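Local atomic coordinates of alpha-ketoglutarate-dependent non-heme iron oxygenase EasH (Aspergillus japonicus, PDB entry 5M0T), a protein that acts in cycloclavine (ergot alkaloid) biosynthesis as an oxidase that depends on non-heme iron(II) and 2-oxoglutarate. Residues Glu130-His135 against Thr208-Gly213; Leu91-Leu96 against Thr250-Ala255; Thr122-His127 against Asn215-Phe220. One frame throughout, in Å; residues are numbered along the deposited sequence.

Contact 1: residues Glu130-His135 against Thr208-Gly213; sequences ELHREH and TLHGAG. With FE2 (Fe (II) ion), chain C; AKG (2-oxoglutaric acid), chain D.
His-132, Glu-134 and His-210 converge on one iron(II) ion. His-132 NE2 and His-210 NE2 each lie 1.9 Å from the metal, and Glu-134 OE1 is 2.0 Å from it. The co-substrate adds two ligands as a chelate, the carboxylate oxygen O1 of 2-oxoglutarate and its keto oxygen O5, both 2.0 Å from the iron. As a fellow ligand of the iron, Glu-134 OE1 sits at the edge of the His-210 ring, the carboxylate nearly perpendicular to it.

Each imidazole is held from behind through its other nitrogen. His-132 ND1 donates to Glu-130 O at 3.0 Å, almost straight (173°) and in the ring plane, while His-210 ND1 makes the matching bond to Thr-208 O. This fixes the rotation of both rings and points NE2 at the metal. His-132 and His-210 form a single antiparallel hydrogen-bonded pair, His-132 N to His-210 O at 2.9 Å and His-210 N back to His-132 O, and His-210 O also lies over one face of the His-132 ring. Further out, Leu-209 CG packs over the centre of the Arg-133 guanidinium, which bonds Lys-207 O and Ser-175 O. A water joins Glu-134 N to Thr-208 O. His-132, Glu-134 and His-210 thus form the facial triad, two histidines and one carboxylate, of 2-oxoglutarate-dependent oxygenases, in a cupin-type fold.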
loop_
_atom_site.group_PDB
_atom_site.type_symbol
_atom_site.label_atom_id
_atom_site.label_comp_id
_atom_site.label_asym_id
_atom_site.label_seq_id
_atom_site.Cartn_x
_atom_site.Cartn_y
_atom_site.Cartn_z
ATOM N N GLU A 130 25.462 5.618 -3.987
ATOM C CA GLU A 130 25.417 6.662 -2.969
ATOM C C GLU A 130 24.645 6.124 -1.735
ATOM O O GLU A 130 23.722 5.317 -1.862
ATOM C CB GLU A 130 24.780 7.962 -3.508
ATOM C CG GLU A 130 25.741 9.098 -3.934
ATOM C CD GLU A 130 26.869 8.695 -4.880
ATOM O OE1 GLU A 130 26.759 7.704 -5.645
ATOM O OE2 GLU A 130 27.887 9.410 -4.877
ATOM N N LEU A 131 25.038 6.591 -0.556
ATOM C CA LEU A 131 24.353 6.238 0.675
ATOM C C LEU A 131 22.943 6.801 0.657
ATOM O O LEU A 131 22.749 7.931 0.297
ATOM C CB LEU A 131 25.109 6.743 1.905
ATOM C CG LEU A 131 26.526 6.215 2.150
ATOM C CD1 LEU A 131 27.120 6.876 3.377
ATOM C CD2 LEU A 131 26.572 4.705 2.290
ATOM N N HIS A 132 21.970 5.986 1.049
ATOM C CA HIS A 132 20.559 6.359 1.007
ATOM C C HIS A 132 19.799 5.625 2.128
ATOM O O HIS A 132 20.298 4.649 2.686
ATOM C CB HIS A 132 19.969 5.982 -0.373
ATOM C CG HIS A 132 20.044 4.511 -0.688
ATOM N ND1 HIS A 132 21.151 3.924 -1.262
ATOM C CD2 HIS A 132 19.162 3.502 -0.467
ATOM C CE1 HIS A 132 20.939 2.623 -1.397
ATOM N NE2 HIS A 132 19.752 2.333 -0.895
ATOM N N ARG A 133 18.599 6.099 2.440
ATOM C CA ARG A 133 17.701 5.417 3.367
ATOM C C ARG A 133 16.629 4.745 2.541
ATOM O O ARG A 133 16.094 5.348 1.600
ATOM C CB ARG A 133 17.073 6.412 4.340
ATOM C CG ARG A 133 18.087 6.997 5.303
ATOM C CD ARG A 133 17.430 7.823 6.384
ATOM N NE ARG A 133 18.421 8.254 7.359
ATOM C CZ ARG A 133 19.204 9.328 7.240
ATOM N NH1 ARG A 133 19.140 10.124 6.160
ATOM N NH2 ARG A 133 20.073 9.602 8.217
ATOM N N GLU A 134 16.315 3.501 2.886
ATOM C CA GLU A 134 15.394 2.707 2.082
ATOM C C GLU A 134 13.961 3.267 2.134
ATOM O O GLU A 134 13.226 3.124 1.156
ATOM C CB GLU A 134 15.439 1.223 2.478
ATOM C CG GLU A 134 15.434 0.271 1.270
ATOM C CD GLU A 134 16.812 0.061 0.621
ATOM O OE1 GLU A 134 17.317 0.954 -0.097
ATOM O OE2 GLU A 134 17.408 -1.025 0.819
ATOM N N HIS A 135 13.586 3.946 3.226
ATOM C CA HIS A 135 12.235 4.518 3.350
ATOM C C HIS A 135 11.945 5.701 2.419
ATOM O O HIS A 135 10.806 6.146 2.324
ATOM C CB HIS A 135 11.876 4.817 4.827
ATOM C CG HIS A 135 12.337 6.143 5.356
ATOM N ND1 HIS A 135 11.946 6.604 6.595
ATOM C CD2 HIS A 135 13.113 7.122 4.823
ATOM C CE1 HIS A 135 12.461 7.805 6.796
ATOM N NE2 HIS A 135 13.173 8.137 5.738
ATOM N N THR A 208 18.094 3.765 8.145
ATOM C CA THR A 208 19.533 3.696 8.285
ATOM C C THR A 208 20.209 3.896 6.930
ATOM O O THR A 208 19.858 3.228 5.951
ATOM C CB THR A 208 19.928 2.340 8.885
ATOM O OG1 THR A 208 19.284 2.182 10.172
ATOM C CG2 THR A 208 21.430 2.212 9.043
ATOM N N LEU A 209 21.182 4.812 6.894
ATOM C CA LEU A 209 21.953 5.110 5.689
ATOM C C LEU A 209 22.823 3.925 5.316
ATOM O O LEU A 209 23.529 3.386 6.154
ATOM C CB LEU A 209 22.848 6.343 5.862
ATOM C CG LEU A 209 22.143 7.696 5.815
ATOM C CD1 LEU A 209 23.063 8.792 6.341
ATOM C CD2 LEU A 209 21.648 8.037 4.403
ATOM N N HIS A 210 22.736 3.519 4.061
ATOM C CA HIS A 210 23.463 2.378 3.557
ATOM C C HIS A 210 23.633 2.495 2.038
ATOM O O HIS A 210 22.973 3.306 1.400
ATOM C CB HIS A 210 22.676 1.101 3.862
ATOM C CG HIS A 210 21.446 0.977 3.033
ATOM N ND1 HIS A 210 20.257 1.581 3.370
ATOM C CD2 HIS A 210 21.248 0.397 1.830
ATOM C CE1 HIS A 210 19.368 1.353 2.418
ATOM N NE2 HIS A 210 19.951 0.652 1.460
ATOM N N GLY A 211 24.493 1.663 1.470
ATOM C CA GLY A 211 24.588 1.520 0.015
ATOM C C GLY A 211 25.580 0.437 -0.378
ATOM O O GLY A 211 26.510 0.138 0.372
ATOM N N ALA A 212 25.358 -0.179 -1.538
ATOM C CA ALA A 212 26.258 -1.199 -2.083
ATOM C C ALA A 212 27.619 -0.573 -2.284
ATOM O O ALA A 212 27.708 0.562 -2.739
ATOM C CB ALA A 212 25.732 -1.749 -3.403
ATOM N N GLY A 213 28.665 -1.309 -1.936
ATOM C CA GLY A 213 30.033 -0.810 -1.994
ATOM C C GLY A 213 30.622 -0.911 -3.390
ATOM O O GLY A 213 30.039 -1.536 -4.278
HETATM FE FE FE2 C . 19.287 0.549 -0.310
HETATM C C1 AKG D . 19.328 -0.810 -2.508
HETATM O O1 AKG D . 18.414 -0.156 -2.009
HETATM O O2 AKG D . 19.394 -1.140 -3.776
HETATM C C2 AKG D . 20.518 -1.341 -1.696
HETATM O O5 AKG D . 20.789 -0.780 -0.652
HETATM C C3 AKG D . 21.304 -2.539 -2.164
HETATM C C4 AKG D . 22.525 -2.811 -1.300
HETATM C C5 AKG D . 23.356 -3.980 -1.749
HETATM O O3 AKG D . 22.833 -4.748 -2.677
HETATM O O4 AKG D . 24.445 -4.195 -1.266
HETATM O O HOH W 1 17.632 2.255 4.975
#

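Contact 2: residues Leu91-Leu96 against Thr250-Ala255; sequences LMNDEL and TMTPLA
Thr-252 OG1 accepts from Ala-255 N at 3.1 Å with an N-H...O angle of 162°, the capping bond of an N-cap at the start of helix 253-258. The same hydroxyl donates across the contact to Asn-93 OD1, a bond modelled at a very short 2.4 Å, a length that is doubtful. Thr-252 OG1 lies between the backbone N and the carbonyl carbon (chi1 63°), which brings the hydroxyl to the N-H of Ala-255 in the first turn. The Asn-93 side chain comes at this hydroxyl from the opposite direction, and its ND2 is anchored on its own side by Asp-89 O.

The segment 91-96 joins helix 85-91 to helix 95-105 through a type I turn from Leu-91 to Asp-94. It has an N-cap of its own: Asp-94 OD1 takes a weak bond from Leu-96 N and a further one from Leu-97 N, while OD2 forms a salt bridge with Arg-17. The contact thus sets the start of helix 253-258 against the link between two other helices. Beside the polar pair lies an apolar patch. The bent chain of Met-92 leads away toward Phe-87, Leu-227 and Met-258, leaving its root to do the touching: Met-92 CB meets Ala-255 CB at 3.6 Å.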
loop_
_atom_site.group_PDB
_atom_site.type_symbol
_atom_site.label_atom_id
_atom_site.label_comp_id
_atom_site.label_asym_id
_atom_site.label_seq_id
_atom_site.Cartn_x
_atom_site.Cartn_y
_atom_site.Cartn_z
ATOM N N LEU A 91 12.022 -19.097 3.685
ATOM C CA LEU A 91 12.215 -17.700 4.106
ATOM C C LEU A 91 10.924 -16.981 4.525
ATOM O O LEU A 91 10.910 -16.262 5.535
ATOM C CB LEU A 91 12.917 -16.899 3.017
ATOM C CG LEU A 91 14.324 -17.394 2.697
ATOM C CD1 LEU A 91 14.846 -16.665 1.466
ATOM C CD2 LEU A 91 15.262 -17.207 3.889
ATOM N N MET A 92 9.844 -17.173 3.773
ATOM C CA MET A 92 8.573 -16.548 4.118
ATOM C C MET A 92 7.888 -17.165 5.354
ATOM O O MET A 92 6.894 -16.601 5.827
ATOM C CB MET A 92 7.614 -16.519 2.917
ATOM C CG MET A 92 7.999 -15.533 1.817
ATOM S SD MET A 92 8.229 -13.820 2.372
ATOM C CE MET A 92 10.003 -13.762 2.656
ATOM N N ASN A 93 8.411 -18.282 5.881
ATOM C CA ASN A 93 7.954 -18.842 7.155
ATOM C C ASN A 93 9.010 -18.803 8.264
ATOM O O ASN A 93 8.835 -19.432 9.306
ATOM C CB ASN A 93 7.521 -20.285 6.931
ATOM C CG ASN A 93 6.318 -20.387 6.036
ATOM O OD1 ASN A 93 5.204 -19.983 6.426
ATOM N ND2 ASN A 93 6.520 -20.918 4.832
ATOM N N ASP A 94 10.103 -18.078 8.059
ATOM C CA ASP A 94 11.199 -18.065 9.029
ATOM C C ASP A 94 10.795 -17.363 10.338
ATOM O O ASP A 94 10.450 -16.182 10.341
ATOM C CB ASP A 94 12.425 -17.372 8.436
ATOM C CG ASP A 94 13.669 -17.602 9.254
ATOM O OD1 ASP A 94 14.113 -16.675 9.956
ATOM O OD2 ASP A 94 14.200 -18.731 9.231
ATOM N N GLU A 95 10.862 -18.101 11.446
ATOM C CA GLU A 95 10.501 -17.567 12.761
ATOM C C GLU A 95 11.302 -16.354 13.200
ATOM O O GLU A 95 10.743 -15.468 13.822
ATOM C CB GLU A 95 10.548 -18.666 13.831
ATOM C CG GLU A 95 9.255 -19.475 13.803
ATOM C CD GLU A 95 9.367 -20.896 14.325
ATOM O OE1 GLU A 95 10.169 -21.680 13.776
ATOM O OE2 GLU A 95 8.609 -21.246 15.260
ATOM N N LEU A 96 12.587 -16.294 12.880
ATOM C CA LEU A 96 13.378 -15.120 13.237
ATOM C C LEU A 96 12.925 -13.872 12.448
ATOM O O LEU A 96 12.765 -12.802 13.025
ATOM C CB LEU A 96 14.883 -15.367 13.057
ATOM C CG LEU A 96 15.767 -14.154 13.359
ATOM C CD1 LEU A 96 15.559 -13.713 14.794
ATOM C CD2 LEU A 96 17.228 -14.454 13.111
ATOM N N THR A 250 0.354 -23.346 -3.221
ATOM C CA THR A 250 1.385 -24.238 -2.666
ATOM C C THR A 250 2.006 -23.756 -1.341
ATOM O O THR A 250 2.714 -24.517 -0.685
ATOM C CB THR A 250 2.557 -24.445 -3.650
ATOM O OG1 THR A 250 3.185 -23.191 -3.920
ATOM C CG2 THR A 250 2.073 -25.063 -4.953
ATOM N N MET A 251 1.745 -22.512 -0.948
ATOM C CA MET A 251 2.429 -21.904 0.193
ATOM C C MET A 251 1.585 -22.023 1.467
ATOM O O MET A 251 0.388 -22.328 1.412
ATOM C CB MET A 251 2.708 -20.434 -0.094
ATOM C CG MET A 251 3.273 -20.126 -1.479
ATOM S SD MET A 251 3.533 -18.345 -1.635
ATOM C CE MET A 251 3.524 -18.119 -3.405
ATOM N N THR A 252 2.219 -21.779 2.609
ATOM C CA THR A 252 1.522 -21.748 3.889
ATOM C C THR A 252 0.704 -20.455 3.942
ATOM O O THR A 252 1.080 -19.463 3.295
ATOM C CB THR A 252 2.488 -21.732 5.084
ATOM O OG1 THR A 252 3.271 -20.521 5.045
ATOM C CG2 THR A 252 3.403 -22.967 5.082
ATOM N N PRO A 253 -0.398 -20.442 4.725
ATOM C CA PRO A 253 -1.179 -19.215 4.923
ATOM C C PRO A 253 -0.330 -17.976 5.263
ATOM O O PRO A 253 -0.587 -16.900 4.729
ATOM C CB PRO A 253 -2.089 -19.572 6.107
ATOM C CG PRO A 253 -2.268 -21.052 6.013
ATOM C CD PRO A 253 -1.000 -21.600 5.413
ATOM N N LEU A 254 0.671 -18.143 6.130
ATOM C CA LEU A 254 1.536 -17.050 6.553
ATOM C C LEU A 254 2.391 -16.532 5.390
ATOM O O LEU A 254 2.544 -15.330 5.238
ATOM C CB LEU A 254 2.447 -17.488 7.704
ATOM C CG LEU A 254 3.517 -16.511 8.213
ATOM C CD1 LEU A 254 2.893 -15.198 8.649
ATOM C CD2 LEU A 254 4.278 -17.150 9.366
ATOM N N ALA A 255 2.955 -17.445 4.599
ATOM C CA ALA A 255 3.706 -17.058 3.402
ATOM C C ALA A 255 2.796 -16.387 2.365
ATOM O O ALA A 255 3.200 -15.397 1.746
ATOM C CB ALA A 255 4.442 -18.244 2.797
#

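Contact 3: residues Thr122-His127 against Asn215-Phe220; sequences TEPGYH and NNTTDF
Asn-215 uses its backbone and side chain together, joining the loop 122-127 through Thr-122, Gly-125 and Tyr-126 while also shaping its own loop. Its CG stands anti to the backbone N (chi1 -171°), which places the amide nitrogen between Thr-122 O and Phe-220 O. From there ND2 splits its bonding between the two carbonyls: a weak bond to Thr-122 O at 3.1 Å across the contact, and a straighter one (163°) to Phe-220 O at 3.0 Å, lying nearly along the C=O axis. OD1 is gripped twice as well, by Thr-217 N at 3.2 Å and by Thr-217 OG1 at 2.8 Å, the hydroxyl approaching on a lone pair. With both ends of the amide held, its flip is settled, and both polar atoms of this buried side chain have partners, though the bond to Thr-122 O is weak.

The bond from Thr-217 N closes an Asx turn. Thr-217 OG1 in turn accepts from Phe-220 N in an ST motif, and the two motifs overlap to curl the loop that leads from strand 210-211 into strand 222-231. The facing segment leaves strand 112-122, the neighbour of 222-231 in the main sheet of this cupin-type fold, so the two loops extend from adjacent strand ends. There Glu-123 to Tyr-126 make a type II turn, with Gly-125 at its third position (phi 91°).

The backbone of Asn-215 fastens onto this turn. Gly-125 N donates to Asn-215 O at 3.0 Å, and Asn-215 N donates to Tyr-126 O at 2.9 Å. Next to them the Pro-124 ring lies against the backbone of Thr-217 and Thr-218, its CB 3.4 Å from Thr-217 O and its CG against the carbonyl of Thr-218.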
loop_
_atom_site.group_PDB
_atom_site.type_symbol
_atom_site.label_atom_id
_atom_site.label_comp_id
_atom_site.label_asym_id
_atom_site.label_seq_id
_atom_site.Cartn_x
_atom_site.Cartn_y
_atom_site.Cartn_z
ATOM N N THR A 122 27.026 -7.597 -8.215
ATOM C CA THR A 122 27.869 -6.502 -8.720
ATOM C C THR A 122 29.114 -7.095 -9.377
ATOM O O THR A 122 29.779 -7.948 -8.802
ATOM C CB THR A 122 28.276 -5.510 -7.610
ATOM O OG1 THR A 122 29.064 -6.179 -6.617
ATOM C CG2 THR A 122 27.046 -4.926 -6.927
ATOM N N GLU A 123 29.401 -6.652 -10.587
ATOM C CA GLU A 123 30.544 -7.149 -11.355
ATOM C C GLU A 123 31.842 -6.431 -10.948
ATOM O O GLU A 123 31.802 -5.401 -10.290
ATOM C CB GLU A 123 30.268 -6.972 -12.853
ATOM C CG GLU A 123 29.031 -7.734 -13.335
ATOM C CD GLU A 123 28.704 -7.488 -14.802
ATOM O OE1 GLU A 123 29.122 -6.440 -15.346
ATOM O OE2 GLU A 123 28.043 -8.357 -15.418
ATOM N N PRO A 124 33.003 -6.977 -11.332
ATOM C CA PRO A 124 34.254 -6.246 -11.158
ATOM C C PRO A 124 34.200 -4.853 -11.798
ATOM O O PRO A 124 33.718 -4.705 -12.928
ATOM C CB PRO A 124 35.255 -7.124 -11.902
ATOM C CG PRO A 124 34.702 -8.495 -11.764
ATOM C CD PRO A 124 33.235 -8.317 -11.899
ATOM N N GLY A 125 34.656 -3.844 -11.062
ATOM C CA GLY A 125 34.621 -2.456 -11.519
ATOM C C GLY A 125 33.380 -1.650 -11.141
ATOM O O GLY A 125 33.369 -0.428 -11.351
ATOM N N TYR A 126 32.339 -2.312 -10.603
ATOM C CA TYR A 126 31.091 -1.627 -10.242
ATOM C C TYR A 126 31.404 -0.548 -9.207
ATOM O O TYR A 126 32.067 -0.819 -8.198
ATOM C CB TYR A 126 30.028 -2.606 -9.723
ATOM C CG TYR A 126 28.820 -1.919 -9.129
ATOM C CD1 TYR A 126 27.896 -1.261 -9.949
ATOM C CD2 TYR A 126 28.622 -1.884 -7.749
ATOM C CE1 TYR A 126 26.787 -0.620 -9.408
ATOM C CE2 TYR A 126 27.513 -1.250 -7.200
ATOM C CZ TYR A 126 26.606 -0.610 -8.027
ATOM O OH TYR A 126 25.519 0.032 -7.481
ATOM N N HIS A 127 30.928 0.667 -9.477
ATOM C CA HIS A 127 31.401 1.853 -8.763
ATOM C C HIS A 127 30.764 2.061 -7.368
ATOM O O HIS A 127 31.286 2.832 -6.558
ATOM C CB HIS A 127 31.206 3.110 -9.621
ATOM C CG HIS A 127 29.774 3.419 -9.909
ATOM N ND1 HIS A 127 29.126 2.984 -11.043
ATOM C CD2 HIS A 127 28.856 4.100 -9.191
ATOM C CE1 HIS A 127 27.871 3.400 -11.017
ATOM N NE2 HIS A 127 27.678 4.071 -9.895
ATOM N N ASN A 215 33.066 -2.445 -5.994
ATOM C CA ASN A 215 33.721 -3.739 -6.252
ATOM C C ASN A 215 35.083 -3.489 -6.928
ATOM O O ASN A 215 35.146 -3.388 -8.127
ATOM C CB ASN A 215 32.808 -4.642 -7.116
ATOM C CG ASN A 215 33.311 -6.080 -7.236
ATOM O OD1 ASN A 215 34.502 -6.349 -7.157
ATOM N ND2 ASN A 215 32.384 -7.020 -7.449
ATOM N N ASN A 216 36.147 -3.414 -6.130
ATOM C CA ASN A 216 37.537 -3.207 -6.593
ATOM C C ASN A 216 38.272 -4.463 -7.067
ATOM O O ASN A 216 39.468 -4.370 -7.359
ATOM C CB ASN A 216 38.404 -2.642 -5.443
ATOM C CG ASN A 216 38.219 -1.170 -5.224
ATOM O OD1 ASN A 216 38.480 -0.389 -6.134
ATOM N ND2 ASN A 216 37.860 -0.776 -3.995
ATOM N N THR A 217 37.623 -5.621 -7.122
ATOM C CA THR A 217 38.304 -6.845 -7.579
ATOM C C THR A 217 38.322 -6.878 -9.091
ATOM O O THR A 217 37.598 -6.121 -9.721
ATOM C CB THR A 217 37.624 -8.133 -7.096
ATOM O OG1 THR A 217 36.366 -8.301 -7.763
ATOM C CG2 THR A 217 37.423 -8.102 -5.561
ATOM N N THR A 218 39.148 -7.760 -9.652
ATOM C CA THR A 218 39.230 -7.975 -11.091
ATOM C C THR A 218 38.339 -9.112 -11.573
ATOM O O THR A 218 37.993 -9.154 -12.749
ATOM C CB THR A 218 40.686 -8.307 -11.483
ATOM O OG1 THR A 218 41.547 -7.254 -11.051
ATOM C CG2 THR A 218 40.858 -8.493 -13.002
ATOM N N ASP A 219 37.974 -10.024 -10.672
ATOM C CA ASP A 219 37.365 -11.302 -11.060
ATOM C C ASP A 219 36.260 -11.868 -10.143
ATOM O O ASP A 219 35.827 -12.985 -10.359
ATOM C CB ASP A 219 38.490 -12.341 -11.208
ATOM C CG ASP A 219 39.269 -12.568 -9.900
ATOM O OD1 ASP A 219 39.210 -11.717 -8.969
ATOM O OD2 ASP A 219 39.958 -13.608 -9.813
ATOM N N PHE A 220 35.782 -11.110 -9.152
ATOM C CA PHE A 220 34.807 -11.630 -8.184
ATOM C C PHE A 220 33.434 -10.985 -8.375
ATOM O O PHE A 220 33.312 -9.745 -8.319
ATOM C CB PHE A 220 35.297 -11.388 -6.756
ATOM C CG PHE A 220 34.616 -12.239 -5.717
ATOM C CD1 PHE A 220 33.421 -11.835 -5.138
ATOM C CD2 PHE A 220 35.171 -13.459 -5.329
ATOM C CE1 PHE A 220 32.798 -12.634 -4.174
ATOM C CE2 PHE A 220 34.558 -14.251 -4.373
ATOM C CZ PHE A 220 33.381 -13.838 -3.786
#

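In the fold
Contact 1 holds the iron and 2-oxoglutarate, and contact 3 lies next to it, the centres 19 Å apart. The two meet through Tyr-126, whose CD2 is 3.8 Å from Gly-213 O, while its CE2 packs on Ala-212 CB. The side chain of Thr-122 is also only about 6 Å from 2-oxoglutarate, and its backbone bonds to Arg-222, which binds that ligand. Contact 2 stands apart, its centre 28 Å from that of contact 1 and 34 Å from that of contact 3, on the other side of the chain's centre; its nearest atoms remain about 15 Å from contact 1. Along the chain, residues 91-96 and 250-255 bracket both of the others.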